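Local coordinates for five-membered-cyclitol-phosphate synthase (Streptomyces citricolor, PDB 6K96), which belongs to the myo-inositol-1-phosphate synthase family and binds nicotinamide-adenine-dinucleotide together with a sodium ion, at residues V12-A18 / P80-P84; G181-A185 / K324-A330; S211-G217 / E251-G257; T190-R195 / K236-L240. All blocks are in the same frame, centred on the assembly; numbering follows the deposited sequence.

Interactions 1 and 2 both reach the dinucleotide, whereas 3 and 4 lie in the neighbouring part of the chain built on a mixed sheet. Interaction 1 is buried and relies on asparagine amides exchanged between a helix start and a loop. Interaction 2 is only partly buried: two loops pair through their backbones, with a lysine salt bridge at the exposed margin. Interaction 3 is buried sheet pairing, and interaction 4, partly exposed, brings together two helices through apolar and long polar side chains. These last two touch, because helix 190-203 runs on into strand 207-217 and helix 234-239 precedes strand 250-253, so the same two chain excursions meet twice, once as helices and once as strands.

Interaction 1. Residues V12-A18 / P80-P84; sequences VGNNISA and PNNYP. With NA (sodium ion), chain H; NAD (nicotinamide-adenine-dinucleotide), chain G.
A chi1 of -76° sets CG of Asn14 opposite its own carbonyl carbon and carries the amide from the first turn of helix 14-31 to the 80-84 loop, while a similar rotation in Asn81 (chi1 -70°) returns an amide to Val12 O, passing close to Gly13. Asn14 OD1 is gripped twice. Asn82 N reaches Asn14 OD1 at 2.9 Å, only slightly tilted from the carbonyl plane, whereas Tyr83 N comes to the same Asn14 OD1 at 3.3 Å from well above it. Asn14 ND2 adds a weak bond to Asn82 OD1 (3.2 Å), the two amide planes lying almost parallel, and another weak one to a water that donates to Pro80 O. Asn81 ND2 gives a nearly straight bond to Val12 O at 3.1 Å and also serves Val76 O.

Farther along the helix, Ala18 CB rests over one face of the Tyr83 ring in a CH-pi contact, 3.6 Å from the ring centroid; Pro84 CD covers the opposite face, and Tyr83 OH bonds to Ser294.

This is the nucleotide-binding turn of a Rossmann-type domain. Asn14 N donates to NAD O2A (2.9 Å) and Asn15 N to NAD O1N; Asn15 OD1 binds the sodium ion, whose site NAD and Ser293 complete. The loop thus grips the side chain of the same residue whose N-H meets a phosphate, at a helix N-terminus whose dipole would probably favour that charge.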
# COMPACT_ATOMS: atom_id res chain seq x y z
N VAL B 12 -28.34 -5.73 -21.22
CA VAL B 12 -28.74 -5.25 -19.87
C VAL B 12 -27.76 -5.79 -18.83
O VAL B 12 -28.14 -6.66 -18.05
CB VAL B 12 -30.19 -5.65 -19.57
CG1 VAL B 12 -30.68 -4.96 -18.29
CG2 VAL B 12 -31.05 -5.35 -20.78
N GLY B 13 -26.56 -5.24 -18.87
CA GLY B 13 -25.45 -5.65 -17.99
C GLY B 13 -25.27 -4.76 -16.77
O GLY B 13 -26.18 -4.01 -16.35
N ASN B 14 -24.11 -4.94 -16.15
CA ASN B 14 -23.63 -4.09 -15.03
C ASN B 14 -23.76 -2.62 -15.45
O ASN B 14 -24.34 -1.86 -14.67
CB ASN B 14 -22.26 -4.56 -14.58
CG ASN B 14 -22.38 -5.82 -13.77
OD1 ASN B 14 -23.44 -6.05 -13.18
ND2 ASN B 14 -21.33 -6.60 -13.69
N ASN B 15 -23.38 -2.26 -16.68
CA ASN B 15 -23.37 -0.83 -17.13
C ASN B 15 -24.79 -0.22 -17.00
O ASN B 15 -24.91 1.02 -16.67
CB ASN B 15 -22.76 -0.69 -18.51
CG ASN B 15 -21.27 -0.98 -18.61
OD1 ASN B 15 -20.62 -1.40 -17.64
ND2 ASN B 15 -20.70 -0.78 -19.81
N ILE B 16 -25.83 -0.97 -17.27
CA ILE B 16 -27.23 -0.44 -17.33
C ILE B 16 -27.82 -0.53 -15.93
O ILE B 16 -28.65 0.30 -15.58
CB ILE B 16 -28.12 -1.22 -18.31
CG1 ILE B 16 -27.49 -1.34 -19.70
CG2 ILE B 16 -29.50 -0.58 -18.37
CD1 ILE B 16 -27.17 -0.02 -20.32
N SER B 17 -27.39 -1.49 -15.12
CA SER B 17 -27.73 -1.51 -13.67
C SER B 17 -27.28 -0.21 -13.06
O SER B 17 -28.10 0.45 -12.43
CB SER B 17 -27.11 -2.66 -12.95
OG SER B 17 -27.37 -2.57 -11.57
N ALA B 18 -26.04 0.17 -13.36
CA ALA B 18 -25.38 1.40 -12.89
C ALA B 18 -26.09 2.63 -13.44
O ALA B 18 -26.35 3.53 -12.64
CB ALA B 18 -23.93 1.36 -13.27
N PRO B 80 -26.54 -12.62 -13.99
CA PRO B 80 -25.40 -12.44 -13.08
C PRO B 80 -24.90 -10.99 -12.91
O PRO B 80 -23.70 -10.83 -12.68
CB PRO B 80 -24.34 -13.33 -13.76
CG PRO B 80 -24.61 -13.17 -15.25
CD PRO B 80 -26.10 -12.85 -15.37
N ASN B 81 -25.78 -9.99 -13.07
CA ASN B 81 -25.54 -8.55 -12.75
C ASN B 81 -25.27 -8.42 -11.25
O ASN B 81 -26.04 -8.99 -10.45
CB ASN B 81 -26.68 -7.59 -13.12
CG ASN B 81 -26.85 -7.40 -14.61
OD1 ASN B 81 -26.16 -8.06 -15.40
ND2 ASN B 81 -27.79 -6.55 -15.02
N ASN B 82 -24.17 -7.76 -10.89
CA ASN B 82 -23.68 -7.71 -9.50
C ASN B 82 -23.13 -6.30 -9.24
O ASN B 82 -22.31 -6.15 -8.38
CB ASN B 82 -22.70 -8.86 -9.24
CG ASN B 82 -21.46 -8.75 -10.08
OD1 ASN B 82 -21.21 -7.68 -10.66
ND2 ASN B 82 -20.65 -9.82 -10.10
N TYR B 83 -23.57 -5.31 -10.00
CA TYR B 83 -23.52 -3.91 -9.54
C TYR B 83 -24.34 -3.86 -8.25
O TYR B 83 -25.29 -4.63 -8.10
CB TYR B 83 -24.07 -2.93 -10.56
CG TYR B 83 -23.84 -1.47 -10.27
CD1 TYR B 83 -22.62 -0.90 -10.51
CD2 TYR B 83 -24.86 -0.64 -9.81
CE1 TYR B 83 -22.38 0.44 -10.24
CE2 TYR B 83 -24.66 0.71 -9.60
CZ TYR B 83 -23.41 1.25 -9.79
OH TYR B 83 -23.17 2.57 -9.60
N PRO B 84 -23.95 -3.04 -7.24
CA PRO B 84 -24.73 -2.95 -6.00
C PRO B 84 -26.18 -2.45 -6.21
O PRO B 84 -26.44 -1.76 -7.12
CB PRO B 84 -23.96 -1.91 -5.16
CG PRO B 84 -22.57 -2.00 -5.68
CD PRO B 84 -22.72 -2.24 -7.18
NA NA H . -18.98 -2.87 -16.64
PA NAD G . -22.08 -7.13 -18.91
O1A NAD G . -21.39 -8.42 -19.15
O2A NAD G . -22.48 -6.87 -17.48
O5B NAD G . -23.29 -6.82 -19.88
C5B NAD G . -23.33 -7.66 -21.06
C4B NAD G . -24.77 -7.96 -21.39
O4B NAD G . -24.97 -8.29 -22.80
C3B NAD G . -25.33 -9.15 -20.61
O3B NAD G . -26.63 -8.82 -20.15
C2B NAD G . -25.41 -10.23 -21.69
O2B NAD G . -26.27 -11.19 -21.16
C1B NAD G . -25.91 -9.36 -22.84
N9A NAD G . -25.87 -9.92 -24.18
C8A NAD G . -24.97 -10.87 -24.60
N7A NAD G . -25.08 -11.15 -25.87
C5A NAD G . -26.09 -10.33 -26.34
C6A NAD G . -26.65 -10.17 -27.62
N6A NAD G . -26.22 -10.84 -28.68
N1A NAD G . -27.62 -9.23 -27.78
C2A NAD G . -28.03 -8.56 -26.68
N3A NAD G . -27.58 -8.64 -25.43
C4A NAD G . -26.59 -9.55 -25.31
O3 NAD G . -21.09 -5.97 -19.36
PN NAD G . -20.90 -4.49 -18.76
O1N NAD G . -22.23 -3.84 -18.76
O2N NAD G . -20.07 -4.71 -17.54
O5D NAD G . -20.01 -3.82 -19.93
C5D NAD G . -20.61 -3.75 -21.29
C4D NAD G . -19.53 -3.44 -22.29
O4D NAD G . -18.95 -2.14 -22.05
C3D NAD G . -18.37 -4.45 -22.25
O3D NAD G . -17.94 -4.64 -23.58
C2D NAD G . -17.26 -3.66 -21.56
O2D NAD G . -15.93 -3.99 -21.91
C1D NAD G . -17.52 -2.25 -22.10
N1N NAD G . -16.80 -1.25 -21.25
C2N NAD G . -16.96 -1.29 -19.83
C3N NAD G . -16.18 -0.52 -18.99
C7N NAD G . -16.44 -0.59 -17.49
O7N NAD G . -17.40 -1.23 -17.07
N7N NAD G . -15.60 0.04 -16.68
C4N NAD G . -15.21 0.28 -19.58
C5N NAD G . -15.18 0.45 -20.96
C6N NAD G . -15.92 -0.38 -21.78
O HOH W 1 -21.76 -9.35 -13.76
O HOH W 2 -27.15 -4.96 -10.24

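Interaction 2. Residues G181-A185 / K324-A330; sequences GDDLA and KVLKSPA. With NAD (nicotinamide-adenine-dinucleotide), chain G.
Lys327 meets Asp183 at both ends of its side chain, near the backbone and at NZ. Its CB lies 3.7 Å from Asp183 O and almost as near to the carboxylate, and its CG lies about equally far from Asp183 O and Leu184 O. Beyond CG the chain bends at chi2, chi3 and chi4, curling NZ back to a salt bridge with Asp183 OD2 at 3.1 Å. The ammonium meets that oxygen from above the carboxylate plane, 48° out of it. Asp183 helps by placing CG opposite its backbone N (chi1 -161°), which turns the acid toward the lysine.

Beneath this charged pair the two loops run in opposite directions and are joined by backbone bonds. Ser328 O receives Asp182 N and Ser328 N returns a bond to Asp182 O (2.9 Å), while Lys327 N donates to Asp183 O. Ala185 N closes one end on Val325 O at 3.0 Å, and Ala330 N the other on Gly181 O at 3.1 Å. Leu326 spreads its branches under the partner chain, CD1 against Gly181 O (3.5 Å) and CD2 against Asp183 O (3.6 Å).

Asp182 itself looks to the other side, toward Arg164 and the backbone N-H groups of Val162 and Ala163. Leu184 lies between the nicotinamide ring, 3.6 Å from its CB to NAD C5N, and helix 292-313, where Ile300 and Leu303 receive it; Val325 packs on Val299 and Leu303, so the loop after strand 179-180 and the one leading to helix 338-353 are both packed against helix 292-313.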
# COMPACT_ATOMS: atom_id res chain seq x y z
N GLY B 181 -18.82 6.76 -31.08
CA GLY B 181 -17.93 5.62 -30.87
C GLY B 181 -16.53 5.92 -31.36
O GLY B 181 -16.34 6.97 -31.95
N ASP B 182 -15.59 5.02 -31.05
CA ASP B 182 -15.90 3.78 -30.35
C ASP B 182 -15.11 3.63 -29.02
O ASP B 182 -14.06 4.24 -28.86
CB ASP B 182 -15.57 2.56 -31.21
CG ASP B 182 -16.20 2.62 -32.58
OD1 ASP B 182 -17.41 2.87 -32.64
OD2 ASP B 182 -15.47 2.48 -33.57
N ASP B 183 -15.65 2.83 -28.11
CA ASP B 183 -14.92 2.23 -26.96
C ASP B 183 -14.82 3.22 -25.80
O ASP B 183 -13.95 4.11 -25.92
CB ASP B 183 -13.53 1.76 -27.39
CG ASP B 183 -12.92 0.77 -26.43
OD1 ASP B 183 -13.63 0.35 -25.46
OD2 ASP B 183 -11.75 0.39 -26.66
N LEU B 184 -15.62 3.03 -24.73
CA LEU B 184 -15.60 3.92 -23.51
C LEU B 184 -14.20 3.98 -22.91
O LEU B 184 -13.65 2.89 -22.60
CB LEU B 184 -16.52 3.42 -22.40
CG LEU B 184 -17.98 3.22 -22.76
CD1 LEU B 184 -18.77 2.93 -21.49
CD2 LEU B 184 -18.53 4.43 -23.50
N ALA B 185 -13.69 5.19 -22.70
CA ALA B 185 -12.58 5.48 -21.76
C ALA B 185 -13.13 5.66 -20.33
O ALA B 185 -13.87 6.64 -20.08
CB ALA B 185 -11.87 6.72 -22.23
N LYS B 324 -13.15 13.06 -25.50
CA LYS B 324 -12.36 12.84 -24.26
C LYS B 324 -12.82 11.57 -23.54
O LYS B 324 -12.02 11.05 -22.74
CB LYS B 324 -12.39 14.06 -23.35
CG LYS B 324 -11.51 15.20 -23.83
CD LYS B 324 -10.93 16.09 -22.74
CE LYS B 324 -9.76 16.91 -23.27
NZ LYS B 324 -9.52 18.16 -22.50
N VAL B 325 -14.04 11.07 -23.81
CA VAL B 325 -14.57 9.89 -23.06
C VAL B 325 -14.55 8.61 -23.91
O VAL B 325 -15.21 7.62 -23.50
CB VAL B 325 -15.96 10.20 -22.47
CG1 VAL B 325 -15.90 11.35 -21.50
CG2 VAL B 325 -16.98 10.46 -23.55
N LEU B 326 -13.77 8.59 -25.00
CA LEU B 326 -13.69 7.42 -25.93
C LEU B 326 -12.22 7.05 -26.09
O LEU B 326 -11.38 7.98 -26.20
CB LEU B 326 -14.28 7.80 -27.29
CG LEU B 326 -15.80 7.82 -27.38
CD1 LEU B 326 -16.25 8.30 -28.74
CD2 LEU B 326 -16.41 6.47 -27.09
N LYS B 327 -11.92 5.74 -26.18
CA LYS B 327 -10.56 5.28 -26.57
C LYS B 327 -10.34 5.46 -28.09
O LYS B 327 -9.23 5.85 -28.45
CB LYS B 327 -10.29 3.86 -26.06
CG LYS B 327 -10.29 3.77 -24.55
CD LYS B 327 -9.09 3.12 -23.88
CE LYS B 327 -9.43 1.77 -23.29
NZ LYS B 327 -9.65 0.77 -24.36
N SER B 328 -11.37 5.27 -28.92
CA SER B 328 -11.21 5.09 -30.39
C SER B 328 -12.26 5.90 -31.14
O SER B 328 -13.11 5.36 -31.84
CB SER B 328 -11.31 3.61 -30.73
OG SER B 328 -10.42 2.84 -29.91
N PRO B 329 -12.24 7.24 -31.00
CA PRO B 329 -13.27 8.07 -31.57
C PRO B 329 -13.05 8.03 -33.07
O PRO B 329 -11.91 7.94 -33.44
CB PRO B 329 -12.95 9.49 -31.07
CG PRO B 329 -11.46 9.44 -30.82
CD PRO B 329 -11.22 8.04 -30.29
N ALA B 330 -14.13 8.16 -33.84
CA ALA B 330 -14.05 8.35 -35.29
C ALA B 330 -13.07 9.49 -35.57
O ALA B 330 -13.21 10.58 -34.96
CB ALA B 330 -15.45 8.62 -35.80
PA NAD G . -22.08 -7.13 -18.91
O1A NAD G . -21.39 -8.42 -19.15
O2A NAD G . -22.48 -6.87 -17.48
O5B NAD G . -23.29 -6.82 -19.88
C5B NAD G . -23.33 -7.66 -21.06
C4B NAD G . -24.77 -7.96 -21.39
O4B NAD G . -24.97 -8.29 -22.80
C3B NAD G . -25.33 -9.15 -20.61
O3B NAD G . -26.63 -8.82 -20.15
C2B NAD G . -25.41 -10.23 -21.69
O2B NAD G . -26.27 -11.19 -21.16
C1B NAD G . -25.91 -9.36 -22.84
N9A NAD G . -25.87 -9.92 -24.18
C8A NAD G . -24.97 -10.87 -24.60
N7A NAD G . -25.08 -11.15 -25.87
C5A NAD G . -26.09 -10.33 -26.34
C6A NAD G . -26.65 -10.17 -27.62
N6A NAD G . -26.22 -10.84 -28.68
N1A NAD G . -27.62 -9.23 -27.78
C2A NAD G . -28.03 -8.56 -26.68
N3A NAD G . -27.58 -8.64 -25.43
C4A NAD G . -26.59 -9.55 -25.31
O3 NAD G . -21.09 -5.97 -19.36
PN NAD G . -20.90 -4.49 -18.76
O1N NAD G . -22.23 -3.84 -18.76
O2N NAD G . -20.07 -4.71 -17.54
O5D NAD G . -20.01 -3.82 -19.93
C5D NAD G . -20.61 -3.75 -21.29
C4D NAD G . -19.53 -3.44 -22.29
O4D NAD G . -18.95 -2.14 -22.05
C3D NAD G . -18.37 -4.45 -22.25
O3D NAD G . -17.94 -4.64 -23.58
C2D NAD G . -17.26 -3.66 -21.56
O2D NAD G . -15.93 -3.99 -21.91
C1D NAD G . -17.52 -2.25 -22.10
N1N NAD G . -16.80 -1.25 -21.25
C2N NAD G . -16.96 -1.29 -19.83
C3N NAD G . -16.18 -0.52 -18.99
C7N NAD G . -16.44 -0.59 -17.49
O7N NAD G . -17.40 -1.23 -17.07
N7N NAD G . -15.60 0.04 -16.68
C4N NAD G . -15.21 0.28 -19.58
C5N NAD G . -15.18 0.45 -20.96
C6N NAD G . -15.92 -0.38 -21.78

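Interaction 3. Residues S211-G217 / E251-G257; sequences SYQLNLG and EVIPSAG
Strand 207-217 and the strand 250-253 form a parallel pair in the mixed sheet, with Tyr212 beside Glu251, Gln213 beside Val252 and Leu214 beside Ile253. The bonds alternate along it: Glu251 N to Ser211 O at 3.1 Å, Gln213 N to Glu251 O at 3.3 Å, Ile253 N to Gln213 O at 2.9 Å. Beyond Ile253 the pairing frays. Asn215 N makes only a weak bond to Ile253 O, and through the corners at Pro254 and Ala256 the chain returns with another weak one, Ala256 N to Asn215 O.

This course brings Ala256 CB in beside Leu214 CB (3.8 Å) and Leu216 CD2 (3.9 Å), on the face that Tyr212 and Ile253 share. On the other face Gln213 and Val252 lie side by side, their nearest atoms CD and CG1. A chi1 of 162° turns Gln213 CG away from its own N-H, and the chain extends straight out.

The chemistry thus differs by face. The leucines and Tyr212 make a side largely apolar toward Leu216 and Tyr212 of the third subunit, Glu251, paired with Arg233, being the charged exception; behind the sheet, Gln213 exchanges hydrogen bonds with the helices, NE2 with His194 ND1 and OE1 with Lys236 NZ.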
# COMPACT_ATOMS: atom_id res chain seq x y z
N SER B 211 8.32 -0.85 -14.16
CA SER B 211 6.94 -0.60 -13.66
C SER B 211 6.07 -1.82 -13.96
O SER B 211 6.43 -2.55 -14.80
CB SER B 211 6.37 0.74 -14.15
OG SER B 211 5.05 0.96 -13.67
N TYR B 212 5.07 -2.10 -13.15
CA TYR B 212 3.99 -3.05 -13.47
C TYR B 212 2.67 -2.43 -13.04
O TYR B 212 2.61 -1.59 -12.12
CB TYR B 212 4.20 -4.46 -12.90
CG TYR B 212 4.47 -4.59 -11.42
CD1 TYR B 212 3.42 -4.61 -10.53
CD2 TYR B 212 5.76 -4.68 -10.92
CE1 TYR B 212 3.63 -4.69 -9.15
CE2 TYR B 212 5.99 -4.76 -9.55
CZ TYR B 212 4.92 -4.77 -8.67
OH TYR B 212 5.09 -4.83 -7.32
N GLN B 213 1.65 -2.89 -13.73
CA GLN B 213 0.22 -2.60 -13.50
C GLN B 213 -0.46 -3.96 -13.49
O GLN B 213 -0.23 -4.69 -14.44
CB GLN B 213 -0.25 -1.73 -14.65
CG GLN B 213 -1.76 -1.67 -14.81
CD GLN B 213 -2.25 -0.75 -15.91
OE1 GLN B 213 -3.42 -0.85 -16.30
NE2 GLN B 213 -1.39 0.15 -16.39
N LEU B 214 -1.22 -4.31 -12.45
CA LEU B 214 -2.12 -5.47 -12.53
C LEU B 214 -3.50 -5.08 -12.05
O LEU B 214 -3.53 -4.23 -11.20
CB LEU B 214 -1.54 -6.67 -11.79
CG LEU B 214 -0.96 -6.43 -10.40
CD1 LEU B 214 -1.85 -7.09 -9.37
CD2 LEU B 214 0.43 -7.08 -10.36
N ASN B 215 -4.55 -5.70 -12.61
CA ASN B 215 -5.99 -5.44 -12.36
C ASN B 215 -6.65 -6.74 -11.86
O ASN B 215 -6.12 -7.83 -12.12
CB ASN B 215 -6.69 -4.84 -13.57
CG ASN B 215 -6.00 -3.61 -14.11
OD1 ASN B 215 -6.43 -2.46 -13.86
ND2 ASN B 215 -4.90 -3.81 -14.83
N LEU B 216 -7.68 -6.61 -11.03
CA LEU B 216 -8.45 -7.74 -10.46
C LEU B 216 -9.90 -7.36 -10.66
O LEU B 216 -10.16 -6.20 -10.52
CB LEU B 216 -8.17 -7.92 -8.95
CG LEU B 216 -6.71 -8.03 -8.51
CD1 LEU B 216 -6.60 -8.01 -6.97
CD2 LEU B 216 -6.09 -9.31 -9.08
N GLY B 217 -10.80 -8.30 -10.93
CA GLY B 217 -12.22 -8.00 -11.12
C GLY B 217 -13.04 -9.22 -10.79
O GLY B 217 -12.42 -10.30 -10.51
N GLU B 251 5.50 -3.65 -17.58
CA GLU B 251 4.69 -4.87 -17.81
C GLU B 251 3.26 -4.48 -17.49
O GLU B 251 3.05 -3.94 -16.47
CB GLU B 251 5.13 -6.04 -16.92
CG GLU B 251 5.69 -7.28 -17.59
CD GLU B 251 5.22 -7.66 -19.01
OE1 GLU B 251 3.95 -7.76 -19.27
OE2 GLU B 251 6.13 -7.86 -19.87
N VAL B 252 2.31 -4.79 -18.34
CA VAL B 252 0.89 -4.70 -17.96
C VAL B 252 0.35 -6.12 -17.87
O VAL B 252 0.48 -6.86 -18.82
CB VAL B 252 0.12 -3.87 -18.98
CG1 VAL B 252 -1.35 -3.83 -18.59
CG2 VAL B 252 0.70 -2.46 -19.12
N ILE B 253 -0.27 -6.48 -16.75
CA ILE B 253 -1.19 -7.64 -16.66
C ILE B 253 -2.64 -7.15 -16.53
O ILE B 253 -3.15 -6.96 -15.41
CB ILE B 253 -0.78 -8.52 -15.47
CG1 ILE B 253 0.73 -8.76 -15.39
CG2 ILE B 253 -1.60 -9.81 -15.50
CD1 ILE B 253 1.50 -7.88 -14.44
N PRO B 254 -3.40 -6.96 -17.65
CA PRO B 254 -4.77 -6.45 -17.59
C PRO B 254 -5.75 -7.44 -16.95
O PRO B 254 -6.83 -7.03 -16.68
CB PRO B 254 -5.19 -6.30 -19.07
CG PRO B 254 -4.38 -7.37 -19.76
CD PRO B 254 -3.04 -7.31 -19.04
N SER B 255 -5.35 -8.70 -16.76
CA SER B 255 -6.21 -9.70 -16.09
C SER B 255 -5.39 -10.58 -15.14
O SER B 255 -5.31 -11.81 -15.39
CB SER B 255 -6.96 -10.50 -17.08
OG SER B 255 -8.01 -11.18 -16.43
N ALA B 256 -4.86 -10.00 -14.04
CA ALA B 256 -4.06 -10.73 -13.03
C ALA B 256 -4.88 -11.88 -12.46
O ALA B 256 -4.29 -12.88 -11.97
CB ALA B 256 -3.54 -9.87 -11.92
N GLY B 257 -6.21 -11.79 -12.51
CA GLY B 257 -7.01 -12.79 -11.78
C GLY B 257 -8.40 -12.31 -11.45
O GLY B 257 -8.62 -11.08 -11.29

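Interaction 4. Residues T190-R195 / K236-L240; sequences TSVVHR and KINAL
Leu240 CD1 stands over one face of the His194 ring, 3.9 Å from the ring centroid and 22° off its normal, a CH-pi contact in which the two side chains cross at about a right angle. With chi1 at -167° the His194 ring swings out beside its own carbonyl carbon to meet the leucine, and its nitrogens are both engaged by the sheet, NE2 by Ser211 and ND1 by Gln213. The other flat group, the guanidinium of Arg195, has Ala239 O over one face. Arg195 NH1 comes nearest to Ala239 O, but at a poor angle and so closely that the distance is doubtful; the approach is face-on, which does not make a hydrogen bond, and the attraction would be mainly between charge and carbonyl dipole.

Looser side-chain contacts surround these groups. The second branch of Leu240, CD2, reaches the root of the arginine, 3.9 Å from Arg195 CB. One turn earlier, Ser191 OG lies 3.9 Å from Lys236 CB, and the bent lysine brings NZ to 4.0 Å from Thr190 CB; its bonded partner is Gln213 OE1, while Thr190 OG1 bonds to Asn215.

The two helices lie together on the mixed sheet. Leu240 packs on Val250 and Val252 of strand 250-253, and Thr190 and His194 touch Ala268 and Leu270 of strand 265-275. Val192 and Val193 take no part here and pack on Leu200 and Leu197 of the second subunit.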
# COMPACT_ATOMS: atom_id res chain seq x y z
N THR B 190 -7.47 2.81 -14.70
CA THR B 190 -6.15 2.35 -14.27
C THR B 190 -5.08 3.08 -15.06
O THR B 190 -4.05 3.52 -14.44
CB THR B 190 -6.10 0.83 -14.47
OG1 THR B 190 -7.32 0.28 -13.98
CG2 THR B 190 -4.90 0.23 -13.79
N SER B 191 -5.28 3.14 -16.39
CA SER B 191 -4.21 3.46 -17.36
C SER B 191 -3.94 4.97 -17.34
O SER B 191 -2.75 5.38 -17.48
CB SER B 191 -4.53 2.88 -18.75
OG SER B 191 -3.92 1.56 -18.94
N VAL B 192 -4.96 5.80 -17.15
CA VAL B 192 -4.72 7.26 -17.03
C VAL B 192 -3.95 7.51 -15.73
O VAL B 192 -3.05 8.33 -15.78
CB VAL B 192 -6.02 8.08 -17.13
CG1 VAL B 192 -6.94 7.89 -15.90
CG2 VAL B 192 -5.68 9.55 -17.31
N VAL B 193 -4.22 6.80 -14.65
CA VAL B 193 -3.40 6.96 -13.41
C VAL B 193 -1.97 6.51 -13.69
O VAL B 193 -1.07 7.22 -13.36
CB VAL B 193 -3.91 6.22 -12.17
CG1 VAL B 193 -2.98 6.46 -10.99
CG2 VAL B 193 -5.32 6.59 -11.81
N HIS B 194 -1.77 5.31 -14.23
CA HIS B 194 -0.40 4.80 -14.45
C HIS B 194 0.38 5.80 -15.32
O HIS B 194 1.53 6.15 -15.01
CB HIS B 194 -0.45 3.41 -15.07
CG HIS B 194 0.85 2.69 -15.05
ND1 HIS B 194 0.92 1.36 -15.29
CD2 HIS B 194 2.10 3.09 -14.73
CE1 HIS B 194 2.17 0.96 -15.14
NE2 HIS B 194 2.90 2.00 -14.80
N ARG B 195 -0.29 6.25 -16.38
CA ARG B 195 0.29 7.09 -17.45
C ARG B 195 0.68 8.45 -16.86
O ARG B 195 1.71 8.95 -17.24
CB ARG B 195 -0.74 7.11 -18.61
CG ARG B 195 -0.46 8.07 -19.75
CD ARG B 195 -1.68 8.22 -20.67
NE ARG B 195 -1.30 9.11 -21.77
CZ ARG B 195 -1.19 8.78 -23.07
NH1 ARG B 195 -1.51 7.57 -23.50
NH2 ARG B 195 -0.78 9.69 -23.95
N LYS B 236 -3.38 -0.74 -23.46
CA LYS B 236 -2.84 -0.36 -22.13
C LYS B 236 -1.36 0.03 -22.24
O LYS B 236 -0.97 1.03 -21.56
CB LYS B 236 -3.07 -1.50 -21.12
CG LYS B 236 -4.53 -1.87 -20.85
CD LYS B 236 -4.76 -2.61 -19.53
CE LYS B 236 -6.14 -2.42 -18.92
NZ LYS B 236 -6.10 -1.49 -17.76
N ILE B 237 -0.56 -0.70 -23.04
CA ILE B 237 0.94 -0.62 -23.02
C ILE B 237 1.38 0.51 -23.97
O ILE B 237 2.50 1.09 -23.75
CB ILE B 237 1.62 -2.00 -23.26
CG1 ILE B 237 3.07 -1.87 -23.77
CG2 ILE B 237 0.79 -2.93 -24.13
CD1 ILE B 237 4.09 -1.54 -22.68
N ASN B 238 0.52 0.84 -24.94
CA ASN B 238 0.64 2.00 -25.88
C ASN B 238 0.48 3.32 -25.10
O ASN B 238 1.35 4.25 -25.29
CB ASN B 238 -0.41 1.91 -26.99
CG ASN B 238 -0.08 0.94 -28.11
OD1 ASN B 238 1.08 0.75 -28.47
ND2 ASN B 238 -1.12 0.37 -28.71
N ALA B 239 -0.60 3.38 -24.30
CA ALA B 239 -0.96 4.44 -23.32
C ALA B 239 0.30 4.95 -22.62
O ALA B 239 0.47 6.19 -22.50
CB ALA B 239 -1.98 3.95 -22.31
N LEU B 240 1.18 4.04 -22.21
CA LEU B 240 2.36 4.38 -21.38
C LEU B 240 3.52 4.83 -22.28
O LEU B 240 4.48 5.42 -21.74
CB LEU B 240 2.65 3.19 -20.46
CG LEU B 240 1.41 2.49 -19.87
CD1 LEU B 240 1.79 1.44 -18.85
CD2 LEU B 240 0.45 3.48 -19.25